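Local coordinates for protein immunoreactive 84kD antigen PG93 (Porphyromonas gingivalis, PDB 5M11) that is a surface component essential to the type-IX secretion system, with beta-propeller folds that probably serve in protein secretion, and binds calcium and zinc, at residues A[668-673]-A[741-746]; A[672-677]-A[692-697]; A[658-663]-A[716-721]. All blocks are in the same frame, centred on the assembly; numbering follows the deposited sequence.

Interaction 1 (A[668-673]-A[741-746]); sequences ASELDG and VYDPVS. With CA (calcium ion), chain K.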
loop_
_atom_site.group_PDB
_atom_site.type_symbol
_atom_site.label_atom_id
_atom_site.label_comp_id
_atom_site.label_asym_id
_atom_site.label_seq_id
_atom_site.Cartn_x
_atom_site.Cartn_y
_atom_site.Cartn_z
ATOM N N ALA A 668 7.563 21.513 23.769
ATOM C CA ALA A 668 6.926 21.343 25.077
ATOM C C ALA A 668 6.136 20.043 25.188
ATOM O O ALA A 668 5.565 19.562 24.202
ATOM C CB ALA A 668 6.018 22.528 25.372
ATOM N N SER A 669 6.120 19.483 26.419
ATOM C CA SER A 669 5.448 18.243 26.833
ATOM C C SER A 669 6.023 16.981 26.128
ATOM O O SER A 669 5.399 15.916 26.182
ATOM C CB SER A 669 3.935 18.343 26.620
ATOM O OG SER A 669 3.368 19.334 27.461
ATOM N N GLU A 670 7.233 17.092 25.533
ATOM C CA GLU A 670 7.877 16.005 24.795
ATOM C C GLU A 670 8.192 14.784 25.692
ATOM O O GLU A 670 8.081 13.647 25.222
ATOM C CB GLU A 670 9.132 16.486 24.035
ATOM C CG GLU A 670 10.264 17.069 24.868
ATOM C CD GLU A 670 11.600 17.067 24.148
ATOM O OE1 GLU A 670 12.203 15.977 24.013
ATOM O OE2 GLU A 670 12.045 18.157 23.720
ATOM N N LEU A 671 8.530 15.007 26.972
ATOM C CA LEU A 671 8.806 13.903 27.883
ATOM C C LEU A 671 7.666 13.698 28.876
ATOM O O LEU A 671 7.713 12.760 29.670
ATOM C CB LEU A 671 10.137 14.098 28.624
ATOM C CG LEU A 671 11.426 13.928 27.810
ATOM C CD1 LEU A 671 12.631 14.081 28.699
ATOM C CD2 LEU A 671 11.490 12.577 27.098
ATOM N N ASP A 672 6.617 14.532 28.795
ATOM C CA ASP A 672 5.442 14.455 29.666
ATOM C C ASP A 672 4.662 13.142 29.475
ATOM O O ASP A 672 3.807 12.812 30.302
ATOM C CB ASP A 672 4.507 15.656 29.420
ATOM C CG ASP A 672 4.924 16.990 30.033
ATOM O OD1 ASP A 672 4.093 17.930 30.031
ATOM O OD2 ASP A 672 6.100 17.113 30.465
ATOM N N GLY A 673 4.979 12.404 28.412
ATOM C CA GLY A 673 4.317 11.143 28.098
ATOM C C GLY A 673 5.073 9.866 28.427
ATOM O O GLY A 673 4.652 8.795 27.984
ATOM N N VAL A 741 14.975 9.911 32.701
ATOM C CA VAL A 741 15.038 10.203 31.271
ATOM C C VAL A 741 15.566 11.609 31.066
ATOM O O VAL A 741 14.931 12.569 31.480
ATOM C CB VAL A 741 13.679 10.005 30.535
ATOM C CG1 VAL A 741 13.830 10.247 29.039
ATOM C CG2 VAL A 741 13.097 8.620 30.801
ATOM N N TYR A 742 16.705 11.727 30.394
ATOM C CA TYR A 742 17.285 13.024 30.082
ATOM C C TYR A 742 17.509 13.172 28.577
ATOM O O TYR A 742 18.163 12.323 27.963
ATOM C CB TYR A 742 18.601 13.242 30.849
ATOM C CG TYR A 742 19.309 14.534 30.497
ATOM C CD1 TYR A 742 18.862 15.756 30.998
ATOM C CD2 TYR A 742 20.426 14.537 29.668
ATOM C CE1 TYR A 742 19.512 16.949 30.682
ATOM C CE2 TYR A 742 21.081 15.724 29.343
ATOM C CZ TYR A 742 20.618 16.927 29.850
ATOM O OH TYR A 742 21.268 18.099 29.538
ATOM N N ASP A 743 16.988 14.259 27.992
ATOM C CA ASP A 743 17.243 14.514 26.583
ATOM C C ASP A 743 18.368 15.564 26.504
ATOM O O ASP A 743 18.254 16.638 27.109
ATOM C CB ASP A 743 15.972 14.881 25.773
ATOM C CG ASP A 743 15.437 16.297 25.837
ATOM O OD1 ASP A 743 15.317 16.838 26.957
ATOM O OD2 ASP A 743 15.025 16.815 24.785
ATOM N N PRO A 744 19.510 15.218 25.858
ATOM C CA PRO A 744 20.645 16.172 25.816
ATOM C C PRO A 744 20.335 17.472 25.064
ATOM O O PRO A 744 20.884 18.521 25.416
ATOM C CB PRO A 744 21.770 15.388 25.126
ATOM C CG PRO A 744 21.120 14.213 24.486
ATOM C CD PRO A 744 19.815 13.953 25.151
ATOM N N VAL A 745 19.417 17.392 24.070
ATOM C CA VAL A 745 18.956 18.458 23.170
ATOM C C VAL A 745 18.198 19.611 23.888
ATOM O O VAL A 745 18.536 20.777 23.648
ATOM C CB VAL A 745 18.103 17.886 22.011
ATOM C CG1 VAL A 745 18.978 17.565 20.808
ATOM C CG2 VAL A 745 17.304 16.653 22.447
ATOM N N SER A 746 17.180 19.301 24.738
ATOM C CA SER A 746 16.382 20.313 25.461
ATOM C C SER A 746 16.945 20.641 26.859
ATOM O O SER A 746 16.556 21.663 27.439
ATOM C CB SER A 746 14.926 19.863 25.588
ATOM O OG SER A 746 14.257 20.402 26.718
HETATM CA CA CA K . 13.728 16.973 22.460
#
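Leu-671 and Val-741 bring the two backbones nearest each other, yet their CA atoms are still 8.0 Å apart, and no main-chain hydrogen bond links the segments. Residues 668-673 form an irregular loop; 741-746 run on from strand 735-742 into a turn at Pro-744, whose ring restricts the backbone at the bend. Side chains and a calcium ion therefore bridge the gap. Glu-670 and Asp-743 approach from opposite directions, and their carboxylate oxygens are hard, charged ligands well suited to calcium. Both oxygens of Glu-670 bind the ion, OE1 and OE2 each 2.4 Å from it, so the glutamate is bidentate, whereas Asp-743 offers OD2 alone, at 2.7 Å from the metal. The carboxylate planes are turned 68° apart. The two groups share the calcium, whose positive charge probably offsets their repulsion. In Asp-743, CG sits between the backbone N and the carbonyl carbon (chi1 80°), which swings the carboxylate toward Glu-670. The backbone N of Ser-746 gives OD2 a weak hydrogen bond, and Lys-748 N gives another weak one to OD1, so the turn partly holds the ligand. Beside the metal site, Leu-671 CD2 meets Val-741 CG1 at 3.8 Å, branched aliphatic chains suited to a buried place. In the loop itself, Ser-669 OG donates to Asp-672 OD1 from above the carboxylate plane. The contact lies at an end of the C-terminal beta-sandwich: Val-741 pairs with Lys-750 of strand 749-756, while Leu-671 rests on Lys-750 and Tyr-742 bonds through its backbone to Ser-699.

Interaction 2 (A[672-677]-A[692-697]); sequences DGVYVY and AGLQAG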
loop_
_atom_site.group_PDB
_atom_site.type_symbol
_atom_site.label_atom_id
_atom_site.label_comp_id
_atom_site.label_asym_id
_atom_site.label_seq_id
_atom_site.Cartn_x
_atom_site.Cartn_y
_atom_site.Cartn_z
ATOM N N ASP A 672 6.617 14.532 28.795
ATOM C CA ASP A 672 5.442 14.455 29.666
ATOM C C ASP A 672 4.662 13.142 29.475
ATOM O O ASP A 672 3.807 12.812 30.302
ATOM C CB ASP A 672 4.507 15.656 29.420
ATOM C CG ASP A 672 4.924 16.990 30.033
ATOM O OD1 ASP A 672 4.093 17.930 30.031
ATOM O OD2 ASP A 672 6.100 17.113 30.465
ATOM N N GLY A 673 4.979 12.404 28.412
ATOM C CA GLY A 673 4.317 11.143 28.098
ATOM C C GLY A 673 5.073 9.866 28.427
ATOM O O GLY A 673 4.652 8.795 27.984
ATOM N N VAL A 674 6.166 9.932 29.203
ATOM C CA VAL A 674 6.919 8.709 29.519
ATOM C C VAL A 674 6.120 7.878 30.558
ATOM O O VAL A 674 5.474 8.460 31.429
ATOM C CB VAL A 674 8.394 8.991 29.960
ATOM C CG1 VAL A 674 9.157 7.701 30.230
ATOM C CG2 VAL A 674 9.138 9.818 28.908
ATOM N N TYR A 675 6.125 6.525 30.423
ATOM C CA TYR A 675 5.433 5.598 31.332
ATOM C C TYR A 675 6.025 4.166 31.293
ATOM O O TYR A 675 6.631 3.777 30.299
ATOM C CB TYR A 675 3.926 5.566 31.034
ATOM C CG TYR A 675 3.549 5.001 29.686
ATOM C CD1 TYR A 675 2.956 3.747 29.577
ATOM C CD2 TYR A 675 3.701 5.753 28.525
ATOM C CE1 TYR A 675 2.551 3.243 28.341
ATOM C CE2 TYR A 675 3.287 5.267 27.285
ATOM C CZ TYR A 675 2.723 4.005 27.195
ATOM O OH TYR A 675 2.362 3.502 25.967
ATOM N N VAL A 676 5.853 3.401 32.385
ATOM C CA VAL A 676 6.326 2.012 32.501
ATOM C C VAL A 676 5.130 1.103 32.562
ATOM O O VAL A 676 4.178 1.386 33.294
ATOM C CB VAL A 676 7.244 1.713 33.725
ATOM C CG1 VAL A 676 8.121 0.498 33.471
ATOM C CG2 VAL A 676 8.080 2.902 34.150
ATOM N N TYR A 677 5.193 -0.013 31.842
ATOM C CA TYR A 677 4.153 -1.020 31.862
ATOM C C TYR A 677 4.816 -2.386 31.744
ATOM O O TYR A 677 5.686 -2.588 30.889
ATOM C CB TYR A 677 3.053 -0.789 30.807
ATOM C CG TYR A 677 3.468 -0.990 29.370
ATOM C CD1 TYR A 677 3.249 -2.202 28.723
ATOM C CD2 TYR A 677 4.030 0.047 28.636
ATOM C CE1 TYR A 677 3.596 -2.383 27.382
ATOM C CE2 TYR A 677 4.405 -0.126 27.301
ATOM C CZ TYR A 677 4.184 -1.344 26.674
ATOM O OH TYR A 677 4.565 -1.513 25.360
ATOM N N ALA A 692 7.914 3.458 27.786
ATOM C CA ALA A 692 7.272 3.949 26.573
ATOM C C ALA A 692 7.004 5.458 26.662
ATOM O O ALA A 692 7.261 6.062 27.710
ATOM C CB ALA A 692 5.990 3.177 26.315
ATOM N N GLY A 693 6.561 6.050 25.545
ATOM C CA GLY A 693 6.318 7.484 25.413
ATOM C C GLY A 693 7.589 8.322 25.395
ATOM O O GLY A 693 7.528 9.539 25.599
ATOM N N LEU A 694 8.749 7.687 25.129
ATOM C CA LEU A 694 10.051 8.338 25.075
ATOM C C LEU A 694 10.262 9.110 23.785
ATOM O O LEU A 694 9.373 9.163 22.931
ATOM C CB LEU A 694 11.176 7.288 25.194
ATOM C CG LEU A 694 11.349 6.544 26.500
ATOM C CD1 LEU A 694 12.250 5.413 26.305
ATOM C CD2 LEU A 694 11.944 7.413 27.546
ATOM N N GLN A 695 11.470 9.691 23.643
ATOM C CA GLN A 695 11.946 10.431 22.471
ATOM C C GLN A 695 13.289 9.824 22.098
ATOM O O GLN A 695 14.083 9.595 22.992
ATOM C CB GLN A 695 12.060 11.936 22.798
ATOM C CG GLN A 695 11.955 12.866 21.593
ATOM C CD GLN A 695 10.525 13.183 21.221
ATOM O OE1 GLN A 695 9.917 14.133 21.720
ATOM N NE2 GLN A 695 9.965 12.417 20.305
ATOM N N ALA A 696 13.520 9.474 20.824
ATOM C CA ALA A 696 14.774 8.864 20.374
ATOM C C ALA A 696 15.946 9.801 20.625
ATOM O O ALA A 696 15.845 10.993 20.339
ATOM C CB ALA A 696 14.684 8.506 18.905
ATOM N N GLY A 697 17.014 9.259 21.208
ATOM C CA GLY A 697 18.230 9.986 21.579
ATOM C C GLY A 697 18.340 10.317 23.061
ATOM O O GLY A 697 19.322 10.926 23.496
#
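Gly-673 faces Gly-693 where the two segments draw together: the carbonyl oxygen of Gly-673 receives a CA-H...O contact from Gly-693 CA, 3.3 Å away. Gly-693 has a positive phi (71°), which favours glycine, and glycine also suits so close an approach of the two backbones. At Val-674 the backbone CA lies near Ala-692 O, while the branched side chain turns inward, its CG1 3.9 Å from CD2 of Leu-694. These two aliphatic groups meet at a slant, and both also touch Val-741, in the layer between the two sheets of the C-terminal beta-sandwich. One sheet holds strands 675-677, 689-692 and 720-722; the other includes 735-742 and 749-756. Tyr-675 then starts the edge strand and forms an antiparallel hydrogen-bonded pair with Ala-692. Its N donates to Ala-692 O at 3.0 Å, from above the carbonyl plane, and its O accepts from Ala-692 N at 2.8 Å in a straighter bond (167°). The aromatic side chain takes the chi1 of 66°, with CG between the backbone N and the carbonyl carbon, and this lays the ring against its cross-strand neighbour. The methyl of Ala-692 stands over one ring face as a CH-pi contact, CB 3.8 Å from the centroid of Tyr-675. A small residue suits this spot because a second ring reaches the same methyl. Val-676 points to the other side of the sheet, onto Ile-752 and Phe-754. Tyr-677, whose backbone pairs with Thr-690, presents its edge to the methyl, with CE2 3.8 Å from Ala-692 CB.

Interaction 3 (A[658-663]-A[716-721]); sequences TFQTGT and VTTEVK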
loop_
_atom_site.group_PDB
_atom_site.type_symbol
_atom_site.label_atom_id
_atom_site.label_comp_id
_atom_site.label_asym_id
_atom_site.label_seq_id
_atom_site.Cartn_x
_atom_site.Cartn_y
_atom_site.Cartn_z
ATOM N N THR A 658 2.539 5.002 8.554
ATOM C CA THR A 658 3.318 5.972 9.331
ATOM C C THR A 658 3.754 5.358 10.637
ATOM O O THR A 658 2.927 4.794 11.362
ATOM C CB THR A 658 2.592 7.305 9.609
ATOM O OG1 THR A 658 1.466 7.096 10.463
ATOM C CG2 THR A 658 2.221 8.037 8.373
ATOM N N PHE A 659 5.043 5.529 10.948
ATOM C CA PHE A 659 5.669 5.059 12.172
ATOM C C PHE A 659 6.227 6.258 12.933
ATOM O O PHE A 659 6.922 7.093 12.342
ATOM C CB PHE A 659 6.763 4.031 11.835
ATOM C CG PHE A 659 7.610 3.602 13.002
ATOM C CD1 PHE A 659 7.159 2.631 13.888
ATOM C CD2 PHE A 659 8.860 4.169 13.219
ATOM C CE1 PHE A 659 7.936 2.239 14.970
ATOM C CE2 PHE A 659 9.631 3.788 14.312
ATOM C CZ PHE A 659 9.158 2.828 15.184
ATOM N N GLN A 660 5.898 6.362 14.244
ATOM C CA GLN A 660 6.394 7.463 15.085
ATOM C C GLN A 660 7.793 7.113 15.502
ATOM O O GLN A 660 7.986 6.178 16.290
ATOM C CB GLN A 660 5.473 7.739 16.291
ATOM C CG GLN A 660 6.020 8.774 17.295
ATOM C CD GLN A 660 6.343 10.132 16.712
ATOM O OE1 GLN A 660 7.518 10.501 16.550
ATOM N NE2 GLN A 660 5.311 10.931 16.454
ATOM N N THR A 661 8.768 7.827 14.914
ATOM C CA THR A 661 10.209 7.633 15.061
ATOM C C THR A 661 10.728 8.131 16.432
ATOM O O THR A 661 11.717 7.584 16.953
ATOM C CB THR A 661 10.906 8.338 13.885
ATOM O OG1 THR A 661 10.323 7.846 12.687
ATOM C CG2 THR A 661 12.390 8.053 13.807
ATOM N N GLY A 662 10.069 9.153 16.990
ATOM C CA GLY A 662 10.478 9.765 18.251
ATOM C C GLY A 662 11.662 10.684 18.022
ATOM O O GLY A 662 12.421 10.982 18.941
ATOM N N THR A 663 11.790 11.160 16.767
ATOM C CA THR A 663 12.826 12.004 16.191
ATOM C C THR A 663 12.224 13.412 15.978
ATOM O O THR A 663 12.883 14.309 15.450
ATOM C CB THR A 663 13.319 11.231 14.951
ATOM O OG1 THR A 663 14.386 10.391 15.383
ATOM C CG2 THR A 663 13.711 12.091 13.722
ATOM N N VAL A 716 16.269 4.320 21.256
ATOM C CA VAL A 716 16.410 3.962 19.830
ATOM C C VAL A 716 15.187 4.531 19.066
ATOM O O VAL A 716 15.358 5.318 18.137
ATOM C CB VAL A 716 16.618 2.423 19.607
ATOM C CG1 VAL A 716 15.641 1.566 20.434
ATOM C CG2 VAL A 716 16.565 2.052 18.127
ATOM N N THR A 717 13.969 4.146 19.520
ATOM C CA THR A 717 12.640 4.502 19.042
ATOM C C THR A 717 11.907 5.277 20.182
ATOM O O THR A 717 12.502 6.123 20.841
ATOM C CB THR A 717 11.913 3.214 18.557
ATOM O OG1 THR A 717 10.605 3.528 18.049
ATOM C CG2 THR A 717 11.824 2.119 19.646
ATOM N N THR A 718 10.625 4.998 20.382
ATOM C CA THR A 718 9.720 5.597 21.365
ATOM C C THR A 718 9.707 4.714 22.606
ATOM O O THR A 718 9.243 5.133 23.667
ATOM C CB THR A 718 8.303 5.778 20.731
ATOM O OG1 THR A 718 8.207 5.107 19.449
ATOM C CG2 THR A 718 7.948 7.244 20.547
ATOM N N GLU A 719 10.262 3.494 22.473
ATOM C CA GLU A 719 10.323 2.503 23.536
ATOM C C GLU A 719 11.751 2.038 23.843
ATOM O O GLU A 719 12.638 2.042 22.981
ATOM C CB GLU A 719 9.469 1.276 23.162
ATOM C CG GLU A 719 7.972 1.448 23.366
ATOM C CD GLU A 719 7.063 0.412 22.722
ATOM O OE1 GLU A 719 7.557 -0.684 22.365
ATOM O OE2 GLU A 719 5.845 0.686 22.604
ATOM N N VAL A 720 11.936 1.616 25.097
ATOM C CA VAL A 720 13.133 1.012 25.704
ATOM C C VAL A 720 12.591 -0.154 26.571
ATOM O O VAL A 720 11.541 -0.005 27.197
ATOM C CB VAL A 720 13.998 2.056 26.493
ATOM C CG1 VAL A 720 14.950 1.393 27.490
ATOM C CG2 VAL A 720 14.781 2.961 25.548
ATOM N N LYS A 721 13.247 -1.319 26.548
ATOM C CA LYS A 721 12.786 -2.457 27.347
ATOM C C LYS A 721 13.858 -2.906 28.349
ATOM O O LYS A 721 15.065 -2.784 28.091
ATOM C CB LYS A 721 12.334 -3.633 26.462
ATOM C CG LYS A 721 11.020 -3.355 25.741
ATOM C CD LYS A 721 10.471 -4.565 24.976
ATOM C CE LYS A 721 9.346 -4.191 24.023
ATOM N NZ LYS A 721 8.015 -4.110 24.692
#
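Phe-659 and Gln-660 of strand 655-660 meet Thr-717 and Thr-718; the touching parts, CA 659 to 662 and CA 716 to 718, run 104° apart, and the contact involves few residues. The polar contacts centre on hydroxyls. Thr-718 OG1 lies 3.3 Å from Gln-660 O, a weak hydrogen bond that is not settled. Thr-717 OG1 and Thr-718 OG1 are 3.2 Å apart, and either could be the donor. Threonine suits such a place, pairing a hydroxyl with a methyl. Within 658-663, the amide oxygen of Gln-660 folds back to accept from Gly-662 N at 2.9 Å, in the carbonyl plane on a lone pair; a chi2 bend (57°) makes this return possible. Its NE2 bonds to Asn-645 O, so both ends of the amide are engaged. The fold explains the setting: strand 655-660 lies between 13-16 and 647-652 in a four-stranded propeller blade closed by the N-terminal strand, and the contact joins this blade to the C-terminal beta-sandwich. A van der Waals touch sets the ring of Phe-659 obliquely on a hydroxyl, CZ 3.3 Å from Thr-717 OG1, while the ring also meets Trp-13 and Phe-624. The apolar contact is Gln-660 CG, packed crosswise on the methyl of Thr-718. Gly-662 has a positive phi (78°), which favours glycine, and its CA lies 4.2 Å from the same methyl, CG2 of Thr-718.

From the N terminus, the chain leaves the last propeller blade at 658-663, passes the calcium loop 668-673 and enters the sandwich at 672-677; interactions 1 and 2 share Asp-672 and Gly-673. Interaction 2 closes the shortest loop, at 692-697; interaction 3 closes a longer one, at 716-721, which wholly encloses it. Interaction 1 closes last, at 741-746, so its loop also contains that of interaction 2 but crosses that of interaction 3. Residues 692-697 touch both other contacts: Leu-694 N and Ala-696 N probably hydrogen-bond to Thr-718 O and Gly-662 O, Leu-694 packs on Val-720, and Gln-695 reaches Glu-670. Together they tie propeller, three-stranded sheet and four-stranded sheet.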